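Local coordinates for protein SAM-dependent O-methyltransferase (Leptospira interrogans, PDB 2HNK) that probably transfers a methyl group from S-adenosylmethionine to an oxygen of its substrate, and binds the product S-adenosyl-L-homocysteine, at residues Asn19-Pro24 / Ser45-Gln50; Asp25-Leu30 / Thr71-Leu76; Cys77-Leu82 / Asn108-Lys113; Val182-Ser187 / Ile221-Ser226. All blocks are in the same frame, centred on the assembly; numbering follows the deposited sequence.

Contact 1: Asn19-Pro24 / Ser45-Gln50; sequences NSVREP and SPEEGQ
The largely extended loop around V21 passes the first turn of helix 46-59, with V21 CA and E47 CA 6.3 Å apart. No hydrogen bond crosses between the segments. The helix start is closed off within its own segment: S45 is the N-cap residue, its OG accepting the amide N of E48 at 3.2 Å. P46 follows in the first helical turn, a place suited to proline because no earlier helical carbonyl needs its missing N-H. V21 is the apolar centre: with its CG1 anti to the backbone N (chi1 161°) and CG2 anti to the carbonyl carbon, the two methyls divide the helix start between them. CG2 rests on the E47 amide, 3.9 Å from E47 N, and also meets E47 CG, while CG1 lies 4.2 Å from P46 CB. The extended side chain of E23 brings OE1 past the proline ring, 3.9 Å from P46 CB, though its charge is met by R31 in a salt bridge. One turn further on, the aliphatic part of Q50 touches the loop, CG lying 4.0 Å from S20 O; the amide end goes on to V216 O of the second subunit. S20 turns its hydroxyl back to I16 O in helix 10-18, whose F17 packs on P46 and E47. R31 of helix 25-35 also touches P46, and Y209 of the second subunit bonds to V21 O.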
loop_
_atom_site.group_PDB
_atom_site.type_symbol
_atom_site.label_atom_id
_atom_site.label_comp_id
_atom_site.label_asym_id
_atom_site.label_seq_id
_atom_site.Cartn_x
_atom_site.Cartn_y
_atom_site.Cartn_z
ATOM N N ASN C 19 -1.402 5.734 -16.731
ATOM C CA ASN C 19 -0.246 4.889 -16.470
ATOM C C ASN C 19 -0.403 3.894 -15.331
ATOM O O ASN C 19 0.580 3.286 -14.914
ATOM C CB ASN C 19 0.981 5.760 -16.215
ATOM C CG ASN C 19 1.520 6.361 -17.476
ATOM O OD1 ASN C 19 2.341 5.756 -18.160
ATOM N ND2 ASN C 19 1.051 7.556 -17.805
ATOM N N SER C 20 -1.620 3.717 -14.823
ATOM C CA SER C 20 -1.833 2.772 -13.723
ATOM C C SER C 20 -3.190 2.087 -13.758
ATOM O O SER C 20 -3.346 0.988 -13.227
ATOM C CB SER C 20 -1.629 3.451 -12.367
ATOM O OG SER C 20 -2.617 4.445 -12.144
ATOM N N VAL C 21 -4.160 2.733 -14.378
ATOM C CA VAL C 21 -5.521 2.259 -14.318
ATOM C C VAL C 21 -5.922 1.472 -15.558
ATOM O O VAL C 21 -5.957 1.995 -16.652
ATOM C CB VAL C 21 -6.510 3.387 -13.994
ATOM C CG1 VAL C 21 -7.907 2.987 -14.373
ATOM C CG2 VAL C 21 -6.445 3.736 -12.530
ATOM N N ARG C 22 -6.194 0.192 -15.363
ATOM C CA ARG C 22 -6.664 -0.659 -16.435
ATOM C C ARG C 22 -8.075 -1.154 -16.109
ATOM O O ARG C 22 -8.250 -2.207 -15.517
ATOM C CB ARG C 22 -5.705 -1.842 -16.687
ATOM C CG ARG C 22 -4.241 -1.698 -16.209
ATOM C CD ARG C 22 -3.304 -2.824 -16.704
ATOM N NE ARG C 22 -1.929 -2.782 -16.199
ATOM C CZ ARG C 22 -1.184 -3.866 -15.959
ATOM N NH1 ARG C 22 -1.686 -5.072 -16.156
ATOM N NH2 ARG C 22 0.059 -3.753 -15.518
ATOM N N GLU C 23 -9.078 -0.372 -16.482
ATOM C CA GLU C 23 -10.408 -0.493 -15.900
ATOM C C GLU C 23 -11.366 -1.222 -16.835
ATOM O O GLU C 23 -11.558 -0.802 -17.965
ATOM C CB GLU C 23 -10.955 0.884 -15.527
ATOM C CG GLU C 23 -12.136 0.850 -14.580
ATOM C CD GLU C 23 -12.870 2.166 -14.472
ATOM O OE1 GLU C 23 -13.536 2.374 -13.458
ATOM O OE2 GLU C 23 -12.791 2.983 -15.394
ATOM N N PRO C 24 -11.957 -2.318 -16.370
ATOM C CA PRO C 24 -13.000 -2.994 -17.150
ATOM C C PRO C 24 -14.184 -2.069 -17.422
ATOM O O PRO C 24 -14.529 -1.238 -16.579
ATOM C CB PRO C 24 -13.430 -4.150 -16.238
ATOM C CG PRO C 24 -12.265 -4.389 -15.358
ATOM C CD PRO C 24 -11.671 -3.033 -15.114
ATOM N N SER C 45 -12.285 6.443 -6.119
ATOM C CA SER C 45 -11.676 6.584 -7.439
ATOM C C SER C 45 -11.236 5.207 -7.963
ATOM O O SER C 45 -11.046 4.275 -7.170
ATOM C CB SER C 45 -10.464 7.514 -7.346
ATOM O OG SER C 45 -9.633 7.156 -6.252
ATOM N N PRO C 46 -11.100 5.063 -9.295
ATOM C CA PRO C 46 -10.525 3.833 -9.848
ATOM C C PRO C 46 -9.058 3.598 -9.442
ATOM O O PRO C 46 -8.632 2.454 -9.336
ATOM C CB PRO C 46 -10.664 4.020 -11.364
ATOM C CG PRO C 46 -10.869 5.462 -11.566
ATOM C CD PRO C 46 -11.521 6.000 -10.350
ATOM N N GLU C 47 -8.317 4.680 -9.222
ATOM C CA GLU C 47 -6.979 4.635 -8.641
ATOM C C GLU C 47 -7.007 3.991 -7.257
ATOM O O GLU C 47 -6.221 3.093 -6.967
ATOM C CB GLU C 47 -6.378 6.043 -8.538
ATOM C CG GLU C 47 -6.013 6.725 -9.864
ATOM C CD GLU C 47 -7.190 7.408 -10.553
ATOM O OE1 GLU C 47 -6.976 7.968 -11.653
ATOM O OE2 GLU C 47 -8.321 7.385 -10.009
ATOM N N GLU C 48 -7.904 4.459 -6.393
ATOM C CA GLU C 48 -8.041 3.844 -5.083
ATOM C C GLU C 48 -8.450 2.374 -5.210
ATOM O O GLU C 48 -7.930 1.527 -4.492
ATOM C CB GLU C 48 -9.011 4.599 -4.182
ATOM C CG GLU C 48 -9.245 3.857 -2.875
ATOM C CD GLU C 48 -10.049 4.618 -1.855
ATOM O OE1 GLU C 48 -10.110 4.131 -0.720
ATOM O OE2 GLU C 48 -10.605 5.689 -2.165
ATOM N N GLY C 49 -9.365 2.093 -6.134
ATOM C CA GLY C 49 -9.738 0.724 -6.480
ATOM C C GLY C 49 -8.539 -0.175 -6.739
ATOM O O GLY C 49 -8.427 -1.255 -6.151
ATOM N N GLN C 50 -7.632 0.300 -7.591
ATOM C CA GLN C 50 -6.408 -0.424 -7.943
ATOM C C GLN C 50 -5.471 -0.619 -6.758
ATOM O O GLN C 50 -4.788 -1.653 -6.647
ATOM C CB GLN C 50 -5.668 0.277 -9.091
ATOM C CG GLN C 50 -5.998 -0.262 -10.456
ATOM C CD GLN C 50 -5.641 -1.722 -10.597
ATOM O OE1 GLN C 50 -6.524 -2.578 -10.607
ATOM N NE2 GLN C 50 -4.344 -2.023 -10.684
#

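Contact 2: Asp25-Leu30 / Thr71-Leu76; sequences DSFLKL and TGYSSL. With SAH (S-adenosyl-L-homocysteine), chain O.
F27 and L30 of helix 25-35 pack against the loop and first helical turn 71-76, whose S74 holds the amino-acid end of S-adenosyl-L-homocysteine. F27 meets two residues of that turn. The edge of its ring points toward the face of Y73 in an offset edge-to-face pair, centroids 5.6 Å apart and planes at 80°, and L76 CG sits over one F27 face in a CH-pi contact, 4.0 Å from the centroid. Y73 presents its own edge to F27 O, while its hydroxyl, near the plane of the F27 ring, bonds to E23. The loop follows strand 63-67, the place of the glycine-containing first sequence motif in Rossmann-like methyltransferases; G72 has a positive phi (100°), which glycine accepts easily, and its carbonyl receives both L76 N and the S75 hydroxyl. L30, its CG anti to the backbone N, spreads two methyls over this bend: CD1 lies 3.3 Å from T71 O, and CD2 meets L76 CD2 tip to tip at 3.6 Å. S74 points away from helix 25-35, toward the ligand. Its OG stands between its own N and carbonyl carbon (chi1 61°). This puts OG beside the ligand N, which donates to it at 3.0 Å, while the backbone amide of the same residue serves the carboxylate, S74 N donating to OXT at 3.2 Å. E66 also hydrogen-bonds that hydroxyl.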
loop_
_atom_site.group_PDB
_atom_site.type_symbol
_atom_site.label_atom_id
_atom_site.label_comp_id
_atom_site.label_asym_id
_atom_site.label_seq_id
_atom_site.Cartn_x
_atom_site.Cartn_y
_atom_site.Cartn_z
ATOM N N ASP C 25 -14.778 -2.210 -18.603
ATOM C CA ASP C 25 -15.898 -1.382 -19.038
ATOM C C ASP C 25 -17.073 -1.437 -18.076
ATOM O O ASP C 25 -17.784 -0.447 -17.918
ATOM C CB ASP C 25 -16.360 -1.797 -20.436
ATOM C CG ASP C 25 -15.279 -1.619 -21.494
ATOM O OD1 ASP C 25 -14.284 -0.905 -21.243
ATOM O OD2 ASP C 25 -15.429 -2.192 -22.596
ATOM N N SER C 26 -17.275 -2.590 -17.447
ATOM C CA SER C 26 -18.326 -2.753 -16.446
ATOM C C SER C 26 -18.079 -1.887 -15.212
ATOM O O SER C 26 -19.019 -1.317 -14.670
ATOM C CB SER C 26 -18.477 -4.218 -16.043
ATOM O OG SER C 26 -19.480 -4.374 -15.059
ATOM N N PHE C 27 -16.819 -1.792 -14.776
ATOM C CA PHE C 27 -16.433 -0.938 -13.639
ATOM C C PHE C 27 -16.691 0.540 -13.950
ATOM O O PHE C 27 -17.235 1.272 -13.122
ATOM C CB PHE C 27 -14.951 -1.119 -13.302
ATOM C CG PHE C 27 -14.612 -2.406 -12.588
ATOM C CD1 PHE C 27 -15.159 -3.632 -12.984
ATOM C CD2 PHE C 27 -13.681 -2.397 -11.549
ATOM C CE1 PHE C 27 -14.813 -4.816 -12.333
ATOM C CE2 PHE C 27 -13.322 -3.581 -10.895
ATOM C CZ PHE C 27 -13.890 -4.791 -11.287
ATOM N N LEU C 28 -16.281 0.968 -15.143
ATOM C CA LEU C 28 -16.530 2.328 -15.624
ATOM C C LEU C 28 -18.025 2.615 -15.670
ATOM O O LEU C 28 -18.476 3.677 -15.236
ATOM C CB LEU C 28 -15.921 2.523 -17.019
ATOM C CG LEU C 28 -16.233 3.811 -17.785
ATOM C CD1 LEU C 28 -15.761 5.037 -17.026
ATOM C CD2 LEU C 28 -15.617 3.769 -19.186
ATOM N N LYS C 29 -18.774 1.646 -16.197
ATOM C CA LYS C 29 -20.237 1.677 -16.252
ATOM C C LYS C 29 -20.826 1.987 -14.871
ATOM O O LYS C 29 -21.677 2.871 -14.745
ATOM C CB LYS C 29 -20.745 0.333 -16.796
ATOM C CG LYS C 29 -22.223 0.220 -17.124
ATOM C CD LYS C 29 -22.495 -1.185 -17.681
ATOM C CE LYS C 29 -23.936 -1.391 -18.084
ATOM N NZ LYS C 29 -24.794 -1.732 -16.926
ATOM N N LEU C 30 -20.357 1.267 -13.850
ATOM C CA LEU C 30 -20.794 1.482 -12.467
ATOM C C LEU C 30 -20.527 2.908 -11.965
ATOM O O LEU C 30 -21.380 3.502 -11.309
ATOM C CB LEU C 30 -20.180 0.442 -11.512
ATOM C CG LEU C 30 -20.350 0.641 -9.991
ATOM C CD1 LEU C 30 -21.824 0.811 -9.549
ATOM C CD2 LEU C 30 -19.692 -0.473 -9.205
ATOM N N THR C 71 -22.859 1.348 -3.806
ATOM C CA THR C 71 -23.162 0.770 -5.125
ATOM C C THR C 71 -22.127 -0.268 -5.597
ATOM O O THR C 71 -22.235 -0.807 -6.705
ATOM C CB THR C 71 -23.373 1.853 -6.202
ATOM O OG1 THR C 71 -22.256 2.752 -6.203
ATOM C CG2 THR C 71 -24.660 2.633 -5.940
ATOM N N GLY C 72 -21.118 -0.514 -4.764
ATOM C CA GLY C 72 -20.280 -1.698 -4.882
ATOM C C GLY C 72 -18.908 -1.646 -5.534
ATOM O O GLY C 72 -18.303 -2.704 -5.731
ATOM N N TYR C 73 -18.392 -0.453 -5.842
ATOM C CA TYR C 73 -17.131 -0.365 -6.598
ATOM C C TYR C 73 -15.964 -1.060 -5.906
ATOM O O TYR C 73 -15.247 -1.842 -6.535
ATOM C CB TYR C 73 -16.748 1.085 -6.974
ATOM C CG TYR C 73 -15.645 1.154 -8.030
ATOM C CD1 TYR C 73 -14.296 1.144 -7.668
ATOM C CD2 TYR C 73 -15.954 1.204 -9.391
ATOM C CE1 TYR C 73 -13.287 1.191 -8.632
ATOM C CE2 TYR C 73 -14.948 1.255 -10.363
ATOM C CZ TYR C 73 -13.620 1.247 -9.972
ATOM O OH TYR C 73 -12.627 1.292 -10.925
ATOM N N SER C 74 -15.778 -0.779 -4.622
ATOM C CA SER C 74 -14.646 -1.319 -3.890
ATOM C C SER C 74 -14.755 -2.831 -3.731
ATOM O O SER C 74 -13.756 -3.542 -3.865
ATOM C CB SER C 74 -14.472 -0.624 -2.528
ATOM O OG SER C 74 -15.595 -0.797 -1.683
ATOM N N SER C 75 -15.972 -3.320 -3.478
ATOM C CA SER C 75 -16.223 -4.767 -3.342
ATOM C C SER C 75 -15.887 -5.495 -4.644
ATOM O O SER C 75 -15.384 -6.609 -4.623
ATOM C CB SER C 75 -17.673 -5.051 -2.907
ATOM O OG SER C 75 -18.602 -4.629 -3.887
ATOM N N LEU C 76 -16.164 -4.835 -5.765
ATOM C CA LEU C 76 -15.804 -5.318 -7.101
ATOM C C LEU C 76 -14.287 -5.454 -7.236
ATOM O O LEU C 76 -13.799 -6.431 -7.802
ATOM C CB LEU C 76 -16.337 -4.336 -8.139
ATOM C CG LEU C 76 -17.110 -4.720 -9.398
ATOM C CD1 LEU C 76 -18.057 -5.909 -9.205
ATOM C CD2 LEU C 76 -17.860 -3.477 -9.907
HETATM N N SAH O . -17.316 1.232 -0.388
HETATM C CA SAH O . -18.282 2.037 -1.197
HETATM C CB SAH O . -18.564 3.371 -0.505
HETATM C CG SAH O . -19.255 3.237 0.855
HETATM S SD SAH O . -20.356 4.642 1.128
HETATM C C SAH O . -17.847 2.246 -2.657
HETATM O O SAH O . -18.598 2.787 -3.475
HETATM O OXT SAH O . -16.743 1.882 -3.059
HETATM C "C5'" SAH O . -20.936 4.070 2.746
HETATM C "C4'" SAH O . -22.028 3.005 2.712
HETATM O "O4'" SAH O . -22.186 2.484 4.016
HETATM C "C3'" SAH O . -23.381 3.549 2.286
HETATM O "O3'" SAH O . -23.869 2.759 1.228
HETATM C "C2'" SAH O . -24.295 3.398 3.486
HETATM O "O2'" SAH O . -25.563 2.917 3.090
HETATM C "C1'" SAH O . -23.558 2.375 4.343
HETATM N N9 SAH O . -23.784 2.536 5.797
HETATM C C8 SAH O . -24.081 3.681 6.504
HETATM N N7 SAH O . -24.216 3.360 7.815
HETATM C C5 SAH O . -24.006 2.029 7.960
HETATM C C6 SAH O . -24.018 1.174 9.062
HETATM N N6 SAH O . -24.276 1.633 10.280
HETATM N N1 SAH O . -23.766 -0.174 8.885
HETATM C C2 SAH O . -23.495 -0.678 7.625
HETATM N N3 SAH O . -23.482 0.173 6.536
HETATM C C4 SAH O . -23.737 1.501 6.698
#

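Contact 3: Cys77-Leu82 / Asn108-Lys113; sequences CFASAL and NGLENK
The flat groups here are the peptide carbonyls of A79, in the last turn of helix 73-81, and of L82, just beyond it, and both are met by the ammonium of K113 rather than by a ring. K113 NZ reaches A79 O at 3.0 Å, nearly along the C=O axis, but approaches L82 O at 3.1 Å from above the carbonyl plane, 51° out of it. Two bonds therefore grip one nitrogen. A lysine suits the place: the last turn of a helix has carbonyls without helical N-H partners, and a positive charge there would probably be favoured by the helix dipole. The bend of the K113 chain at chi3 (135°) brings CE and NZ to the helix end, where CE packs 4.2 Å from L82 CB. L110 supplies the apolar half: CD1 lies 4.2 Å from A79 CB, whose small methyl permits close approach, and CD2 lies 4.0 Å from S80 CA. G109, with positive phi, ends helix 95-107 in a Schellman motif. The contact thus joins the C-terminal end of helix 73-81 to the loop between helix 95-107 and strand 114-118, within the alternating strands and helices of the Rossmann-like fold.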
loop_
_atom_site.group_PDB
_atom_site.type_symbol
_atom_site.label_atom_id
_atom_site.label_comp_id
_atom_site.label_asym_id
_atom_site.label_seq_id
_atom_site.Cartn_x
_atom_site.Cartn_y
_atom_site.Cartn_z
ATOM N N CYS C 77 -13.546 -4.488 -6.687
ATOM C CA CYS C 77 -12.082 -4.536 -6.694
ATOM C C CYS C 77 -11.532 -5.636 -5.797
ATOM O O CYS C 77 -10.649 -6.378 -6.208
ATOM C CB CYS C 77 -11.483 -3.185 -6.294
ATOM S SG CYS C 77 -11.949 -1.884 -7.420
ATOM N N PHE C 78 -12.045 -5.726 -4.571
ATOM C CA PHE C 78 -11.672 -6.805 -3.665
ATOM C C PHE C 78 -12.003 -8.174 -4.251
ATOM O O PHE C 78 -11.160 -9.065 -4.224
ATOM C CB PHE C 78 -12.371 -6.662 -2.311
ATOM C CG PHE C 78 -11.852 -5.528 -1.471
ATOM C CD1 PHE C 78 -12.707 -4.511 -1.052
ATOM C CD2 PHE C 78 -10.513 -5.478 -1.091
ATOM C CE1 PHE C 78 -12.240 -3.453 -0.267
ATOM C CE2 PHE C 78 -10.031 -4.421 -0.314
ATOM C CZ PHE C 78 -10.907 -3.407 0.104
ATOM N N ALA C 79 -13.219 -8.327 -4.784
ATOM C CA ALA C 79 -13.699 -9.618 -5.284
ATOM C C ALA C 79 -12.879 -10.136 -6.456
ATOM O O ALA C 79 -12.568 -11.327 -6.500
ATOM C CB ALA C 79 -15.199 -9.571 -5.635
ATOM N N SER C 80 -12.518 -9.250 -7.388
ATOM C CA SER C 80 -11.663 -9.649 -8.506
ATOM C C SER C 80 -10.193 -9.844 -8.137
ATOM O O SER C 80 -9.486 -10.572 -8.826
ATOM C CB SER C 80 -11.799 -8.712 -9.710
ATOM O OG SER C 80 -12.018 -7.382 -9.316
ATOM N N ALA C 81 -9.738 -9.204 -7.058
ATOM C CA ALA C 81 -8.352 -9.365 -6.595
ATOM C C ALA C 81 -8.137 -10.661 -5.824
ATOM O O ALA C 81 -7.049 -11.226 -5.876
ATOM C CB ALA C 81 -7.915 -8.181 -5.750
ATOM N N LEU C 82 -9.164 -11.105 -5.090
ATOM C CA LEU C 82 -9.106 -12.354 -4.326
ATOM C C LEU C 82 -8.745 -13.550 -5.202
ATOM O O LEU C 82 -9.063 -13.562 -6.392
ATOM C CB LEU C 82 -10.440 -12.623 -3.613
ATOM C CG LEU C 82 -10.754 -11.807 -2.348
ATOM C CD1 LEU C 82 -12.243 -11.838 -2.060
ATOM C CD2 LEU C 82 -9.965 -12.286 -1.143
ATOM N N ASN C 108 -19.979 -9.141 -13.632
ATOM C CA ASN C 108 -18.580 -9.518 -13.612
ATOM C C ASN C 108 -18.347 -10.958 -13.164
ATOM O O ASN C 108 -17.202 -11.382 -13.017
ATOM C CB ASN C 108 -17.792 -8.519 -12.757
ATOM C CG ASN C 108 -17.716 -7.146 -13.403
ATOM O OD1 ASN C 108 -16.909 -6.917 -14.300
ATOM N ND2 ASN C 108 -18.564 -6.235 -12.962
ATOM N N GLY C 109 -19.442 -11.695 -12.954
ATOM C CA GLY C 109 -19.396 -13.116 -12.603
ATOM C C GLY C 109 -18.702 -13.411 -11.285
ATOM O O GLY C 109 -18.041 -14.444 -11.151
ATOM N N LEU C 110 -18.869 -12.515 -10.313
ATOM C CA LEU C 110 -18.128 -12.569 -9.047
ATOM C C LEU C 110 -18.973 -12.937 -7.824
ATOM O O LEU C 110 -18.445 -13.033 -6.712
ATOM C CB LEU C 110 -17.426 -11.223 -8.788
ATOM C CG LEU C 110 -16.323 -10.807 -9.772
ATOM C CD1 LEU C 110 -16.069 -9.305 -9.697
ATOM C CD2 LEU C 110 -15.041 -11.600 -9.530
ATOM N N GLU C 111 -20.275 -13.141 -8.024
ATOM C CA GLU C 111 -21.203 -13.416 -6.919
ATOM C C GLU C 111 -20.816 -14.588 -6.030
ATOM O O GLU C 111 -21.024 -14.543 -4.812
ATOM C CB GLU C 111 -22.611 -13.631 -7.440
ATOM C CG GLU C 111 -23.316 -12.350 -7.830
ATOM C CD GLU C 111 -24.677 -12.619 -8.410
ATOM O OE1 GLU C 111 -25.680 -12.274 -7.750
ATOM O OE2 GLU C 111 -24.737 -13.199 -9.512
ATOM N N ASN C 112 -20.254 -15.628 -6.641
ATOM C CA ASN C 112 -19.824 -16.812 -5.903
ATOM C C ASN C 112 -18.856 -16.463 -4.765
ATOM O O ASN C 112 -18.882 -17.083 -3.700
ATOM C CB ASN C 112 -19.247 -17.873 -6.853
ATOM C CG ASN C 112 -17.872 -17.506 -7.406
ATOM O OD1 ASN C 112 -16.863 -18.063 -6.973
ATOM N ND2 ASN C 112 -17.824 -16.579 -8.361
ATOM N N LYS C 113 -18.053 -15.424 -4.987
ATOM C CA LYS C 113 -17.039 -14.966 -4.023
ATOM C C LYS C 113 -17.595 -14.025 -2.962
ATOM O O LYS C 113 -16.909 -13.727 -1.992
ATOM C CB LYS C 113 -15.905 -14.251 -4.767
ATOM C CG LYS C 113 -14.926 -15.178 -5.477
ATOM C CD LYS C 113 -14.121 -14.422 -6.533
ATOM C CE LYS C 113 -12.654 -14.781 -6.464
ATOM N NZ LYS C 113 -11.866 -14.075 -7.516
#

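Contact 4: Val182-Ser187 / Ile221-Ser226; sequences VLWDGS and IADGVS
D223 bonds to the loop after strand 175-180 with its backbone and its side chain together. Its CG is anti to the backbone N (chi1 -168°), which carries the carboxylate across to the turn at W184 and D185. There OD1 accepts D185 N at 2.6 Å with its syn lone pair, the N-H pointing fairly straight at 156°, and a water donates to the same oxygen. OD2 lies near the plane of the W184 ring at its edge, 3.6 Å from CE3, with ring and carboxylate planes 45° apart; N181 hydrogen-bonds this second oxygen. The backbone adds L183 N to D223 O at 3.0 Å and a weak, longer bond from V182 N to G224 O. Glycine suits position 224 because a CB would run into L183 CG and V182 CG2, which pack directly on its backbone. V182 CG2, placed between its own N and carbonyl carbon, comes 3.3 Å from G224 C, while CG1 turns to S226 OG. L183 sets CG and CD1 each 3.8 Å from G224 CA. The W184 indole nitrogen bonds to S197. I221 to G224 form a type II' beta turn in the hairpin linking strands 214-219 and 225-230, docked on the loop that follows strand 175-180. Strand 225-230 runs antiparallel to both its neighbours, 175-180 and 214-219, as in the 3-2-1-4-5-7-6 sheet of Rossmann-like methyltransferases.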
loop_
_atom_site.group_PDB
_atom_site.type_symbol
_atom_site.label_atom_id
_atom_site.label_comp_id
_atom_site.label_asym_id
_atom_site.label_seq_id
_atom_site.Cartn_x
_atom_site.Cartn_y
_atom_site.Cartn_z
ATOM N N VAL C 182 -10.053 8.949 6.059
ATOM C CA VAL C 182 -9.380 9.306 7.310
ATOM C C VAL C 182 -8.932 10.772 7.377
ATOM O O VAL C 182 -8.566 11.265 8.442
ATOM C CB VAL C 182 -8.205 8.331 7.662
ATOM C CG1 VAL C 182 -8.738 6.929 8.007
ATOM C CG2 VAL C 182 -7.158 8.265 6.546
ATOM N N LEU C 183 -8.980 11.470 6.247
ATOM C CA LEU C 183 -8.646 12.899 6.224
ATOM C C LEU C 183 -9.890 13.791 6.135
ATOM O O LEU C 183 -9.812 14.986 6.394
ATOM C CB LEU C 183 -7.632 13.213 5.119
ATOM C CG LEU C 183 -6.239 12.593 5.334
ATOM C CD1 LEU C 183 -5.323 12.879 4.167
ATOM C CD2 LEU C 183 -5.605 13.064 6.646
ATOM N N TRP C 184 -11.025 13.188 5.778
ATOM C CA TRP C 184 -12.327 13.863 5.743
ATOM C C TRP C 184 -12.243 15.266 5.131
ATOM O O TRP C 184 -12.521 16.275 5.790
ATOM C CB TRP C 184 -12.940 13.880 7.145
ATOM C CG TRP C 184 -14.445 13.853 7.214
ATOM C CD1 TRP C 184 -15.224 14.543 8.100
ATOM C CD2 TRP C 184 -15.352 13.095 6.394
ATOM N NE1 TRP C 184 -16.547 14.275 7.883
ATOM C CE2 TRP C 184 -16.659 13.388 6.846
ATOM C CE3 TRP C 184 -15.191 12.200 5.324
ATOM C CZ2 TRP C 184 -17.805 12.821 6.261
ATOM C CZ3 TRP C 184 -16.326 11.636 4.743
ATOM C CH2 TRP C 184 -17.617 11.946 5.218
ATOM N N ASP C 185 -11.829 15.301 3.864
ATOM C CA ASP C 185 -11.643 16.531 3.085
ATOM C C ASP C 185 -10.778 17.565 3.810
ATOM O O ASP C 185 -10.924 18.771 3.615
ATOM C CB ASP C 185 -13.002 17.112 2.674
ATOM C CG ASP C 185 -12.925 17.962 1.418
ATOM O OD1 ASP C 185 -12.093 17.688 0.527
ATOM O OD2 ASP C 185 -13.712 18.911 1.323
ATOM N N GLY C 186 -9.881 17.079 4.660
ATOM C CA GLY C 186 -9.025 17.957 5.435
ATOM C C GLY C 186 -9.619 18.532 6.715
ATOM O O GLY C 186 -8.912 19.208 7.447
ATOM N N SER C 187 -10.900 18.262 6.989
ATOM C CA SER C 187 -11.586 18.825 8.174
ATOM C C SER C 187 -11.032 18.322 9.511
ATOM O O SER C 187 -11.168 18.995 10.533
ATOM C CB SER C 187 -13.090 18.571 8.118
ATOM O OG SER C 187 -13.366 17.191 8.238
ATOM N N ILE C 221 -3.848 9.138 -0.378
ATOM C CA ILE C 221 -4.549 8.801 -1.605
ATOM C C ILE C 221 -6.050 9.013 -1.371
ATOM O O ILE C 221 -6.555 8.762 -0.266
ATOM C CB ILE C 221 -4.202 7.358 -2.110
ATOM C CG1 ILE C 221 -4.786 7.110 -3.510
ATOM C CG2 ILE C 221 -4.653 6.292 -1.109
ATOM C CD1 ILE C 221 -4.468 5.736 -4.089
ATOM N N ALA C 222 -6.744 9.491 -2.399
ATOM C CA ALA C 222 -8.169 9.822 -2.310
ATOM C C ALA C 222 -8.431 10.799 -1.153
ATOM O O ALA C 222 -7.856 11.884 -1.131
ATOM C CB ALA C 222 -9.018 8.562 -2.200
ATOM N N ASP C 223 -9.273 10.411 -0.197
ATOM C CA ASP C 223 -9.596 11.253 0.958
ATOM C C ASP C 223 -8.846 10.792 2.218
ATOM O O ASP C 223 -9.334 10.949 3.349
ATOM C CB ASP C 223 -11.113 11.240 1.187
ATOM C CG ASP C 223 -11.576 12.299 2.181
ATOM O OD1 ASP C 223 -11.025 13.423 2.183
ATOM O OD2 ASP C 223 -12.491 11.991 2.962
ATOM N N GLY C 224 -7.653 10.229 2.011
ATOM C CA GLY C 224 -6.865 9.615 3.075
ATOM C C GLY C 224 -7.226 8.150 3.206
ATOM O O GLY C 224 -8.402 7.794 3.286
ATOM N N VAL C 225 -6.212 7.290 3.193
ATOM C CA VAL C 225 -6.420 5.858 3.413
ATOM C C VAL C 225 -5.387 5.355 4.421
ATOM O O VAL C 225 -4.176 5.441 4.174
ATOM C CB VAL C 225 -6.340 5.033 2.098
ATOM C CG1 VAL C 225 -6.593 3.568 2.385
ATOM C CG2 VAL C 225 -7.346 5.534 1.052
ATOM N N SER C 226 -5.868 4.853 5.557
ATOM C CA SER C 226 -4.994 4.314 6.585
ATOM C C SER C 226 -4.819 2.835 6.425
ATOM O O SER C 226 -5.792 2.092 6.302
ATOM C CB SER C 226 -5.516 4.613 7.990
ATOM O OG SER C 226 -5.155 5.919 8.372
HETATM O O HOH W 1 -10.748 14.626 -0.148
#

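Contacts 1, 2 and 3 touch one another. P46 CB of contact 1 lies 3.4 Å from Y73 OH of contact 2; contacts 2 and 3 share helix 73-81 and are joined by S26 OG and N108 ND2 at 2.9 Å. Contact 1 also meets contact 3, G49 CA being 3.5 Å from C77 SG, and contact 4, E48 OE2 being 3.3 Å from A222 CB. Contact 2 holds Y73 and S74 of the ligand pocket; the side chains of P46, W184 and A79 in contacts 1, 4 and 3 are about 10, 9 and 12 Å from the bound S-adenosyl-L-homocysteine. Contacts 1 and 4 both touch the second subunit, while contacts 2 and 3 do not.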